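Local coordinates for putative methylthioribose-1-phosphate isomerase (PDB 6A34), which probably interconverts 5-methylthioribose 1-phosphate and 5-methylthioribulose 1-phosphate in the methionine salvage pathway, at residues V47-K52 / I95-R100. Residues are numbered along the deposited sequence; the frame is centred on the assembly and turned at random.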
loop_
_atom_site.group_PDB
_atom_site.type_symbol
_atom_site.label_atom_id
_atom_site.label_comp_id
_atom_site.label_asym_id
_atom_site.label_seq_id
_atom_site.Cartn_x
_atom_site.Cartn_y
_atom_site.Cartn_z
ATOM N N VAL A 47 22.926 13.460 -21.906
ATOM C CA VAL A 47 21.810 14.135 -21.213
ATOM C C VAL A 47 20.487 13.504 -21.676
ATOM O O VAL A 47 19.593 13.242 -20.881
ATOM C CB VAL A 47 21.819 15.658 -21.494
ATOM C CG1 VAL A 47 20.553 16.363 -21.045
ATOM C CG2 VAL A 47 23.036 16.345 -20.899
ATOM N N ALA A 48 20.363 13.287 -22.989
ATOM C CA ALA A 48 19.152 12.706 -23.563
ATOM C C ALA A 48 18.925 11.314 -22.955
ATOM O O ALA A 48 17.843 11.005 -22.479
ATOM C CB ALA A 48 19.246 12.663 -25.080
ATOM N N GLU A 49 19.978 10.498 -22.955
ATOM C CA GLU A 49 19.924 9.150 -22.423
ATOM C C GLU A 49 19.485 9.195 -20.941
ATOM O O GLU A 49 18.675 8.379 -20.511
ATOM C CB GLU A 49 21.279 8.468 -22.657
ATOM C CG GLU A 49 21.333 6.995 -22.277
ATOM C CD GLU A 49 20.271 6.096 -22.907
ATOM O OE1 GLU A 49 19.838 6.383 -24.063
ATOM O OE2 GLU A 49 19.867 5.108 -22.232
ATOM N N ALA A 50 19.991 10.171 -20.176
ATOM C CA ALA A 50 19.710 10.325 -18.731
ATOM C C ALA A 50 18.250 10.734 -18.501
ATOM O O ALA A 50 17.671 10.403 -17.479
ATOM C CB ALA A 50 20.671 11.307 -18.113
ATOM N N ILE A 51 17.627 11.407 -19.471
ATOM C CA ILE A 51 16.192 11.649 -19.395
ATOM C C ILE A 51 15.426 10.339 -19.665
ATOM O O ILE A 51 14.515 10.017 -18.920
ATOM C CB ILE A 51 15.769 12.778 -20.349
ATOM C CG1 ILE A 51 16.229 14.143 -19.832
ATOM C CG2 ILE A 51 14.266 12.752 -20.590
ATOM C CD1 ILE A 51 16.500 15.131 -20.930
ATOM N N LYS A 52 15.779 9.626 -20.739
ATOM C CA LYS A 52 15.132 8.348 -21.119
ATOM C C LYS A 52 15.286 7.289 -20.016
ATOM O O LYS A 52 14.346 6.558 -19.748
ATOM C CB LYS A 52 15.740 7.760 -22.397
ATOM C CG LYS A 52 15.118 8.190 -23.720
ATOM C CD LYS A 52 15.291 7.158 -24.851
ATOM C CE LYS A 52 16.614 6.414 -24.812
ATOM N NZ LYS A 52 16.900 5.698 -26.077
ATOM N N ILE A 95 16.833 15.616 -30.689
ATOM C CA ILE A 95 17.334 14.535 -29.859
ATOM C C ILE A 95 16.700 14.616 -28.458
ATOM O O ILE A 95 16.280 13.614 -27.879
ATOM C CB ILE A 95 18.872 14.559 -29.832
ATOM C CG1 ILE A 95 19.447 14.101 -31.179
ATOM C CG2 ILE A 95 19.415 13.730 -28.680
ATOM C CD1 ILE A 95 20.979 14.119 -31.279
ATOM N N LEU A 96 16.584 15.827 -27.917
ATOM C CA LEU A 96 16.138 16.005 -26.558
ATOM C C LEU A 96 14.603 15.908 -26.476
ATOM O O LEU A 96 14.040 15.460 -25.441
ATOM C CB LEU A 96 16.676 17.350 -26.058
ATOM C CG LEU A 96 18.191 17.386 -25.859
ATOM C CD1 LEU A 96 18.721 18.807 -25.813
ATOM C CD2 LEU A 96 18.570 16.623 -24.602
ATOM N N LYS A 97 13.931 16.326 -27.555
ATOM C CA LYS A 97 12.477 16.290 -27.646
ATOM C C LYS A 97 11.985 14.840 -27.524
ATOM O O LYS A 97 11.015 14.579 -26.806
ATOM C CB LYS A 97 12.022 16.926 -28.963
ATOM C CG LYS A 97 10.544 17.271 -29.043
ATOM C CD LYS A 97 10.110 17.671 -30.427
ATOM C CE LYS A 97 8.794 18.418 -30.414
ATOM N NZ LYS A 97 8.636 19.281 -31.609
ATOM N N ASN A 98 12.695 13.912 -28.187
ATOM C CA ASN A 98 12.278 12.511 -28.388
ATOM C C ASN A 98 12.903 11.599 -27.319
ATOM O O ASN A 98 13.421 10.533 -27.618
ATOM C CB ASN A 98 12.623 12.046 -29.808
ATOM C CG ASN A 98 12.129 13.007 -30.874
ATOM O OD1 ASN A 98 12.881 13.392 -31.769
ATOM N ND2 ASN A 98 10.875 13.422 -30.786
ATOM N N THR A 99 12.871 12.038 -26.061
ATOM C CA THR A 99 13.310 11.201 -24.955
ATOM C C THR A 99 12.059 10.619 -24.290
ATOM O O THR A 99 11.872 9.406 -24.245
ATOM C CB THR A 99 14.213 11.981 -23.992
ATOM O OG1 THR A 99 13.621 13.261 -23.767
ATOM C CG2 THR A 99 15.627 12.135 -24.511
ATOM N N ARG A 100 11.214 11.530 -23.798
ATOM C CA ARG A 100 9.872 11.256 -23.305
ATOM C C ARG A 100 8.943 12.235 -24.017
ATOM O O ARG A 100 8.699 13.330 -23.506
ATOM C CB ARG A 100 9.821 11.368 -21.773
ATOM C CG ARG A 100 10.259 10.101 -21.043
ATOM C CD ARG A 100 11.243 10.339 -19.906
ATOM N NE ARG A 100 10.628 10.428 -18.587
ATOM C CZ ARG A 100 11.285 10.663 -17.447
ATOM N NH1 ARG A 100 10.699 10.375 -16.294
ATOM N NH2 ARG A 100 12.518 11.163 -17.451
#
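The last turns of helix 44-52 lie against the C-terminal end of helix 82-97 and the loop that follows, with the CA atoms of K52 and T99 5.1 Å apart. T99 packs against A48, I51 and K52, one face of the helix. Its CG2 touches the A48 CB at 3.7 Å. I51 crosses T99 at a slant; its CG2, anti to its own backbone N, presses on the T99 CB at 3.5 Å, a tight fit. T99 OG1 donates a hydrogen bond of 2.8 Å to the L96 O, which ties the side chain back to the helix end. K52 CG runs alongside T99, 3.5 Å from its O. Toward the start of the segment, A48 CB touches I95 CG2 (3.8 Å) and L96 CD2, and V47 CG1 also reaches L96 CD2. The contact packs helix 44-52 onto the helices of this eIF-2B-family enzyme, where L110 of helix 104-119 and L70 of helix 59-76 also cover L96. R100, a predicted substrate-binding residue, bends at chi2 (133°) and chi3 (96°). Its NH2 bond to the I51 O is short (2.7 Å) but badly bent (N-H...O 116°), so weak; another weak one goes to V56 O. The side chains of R100 and R57, also predicted to bind substrate, come within about 4 Å.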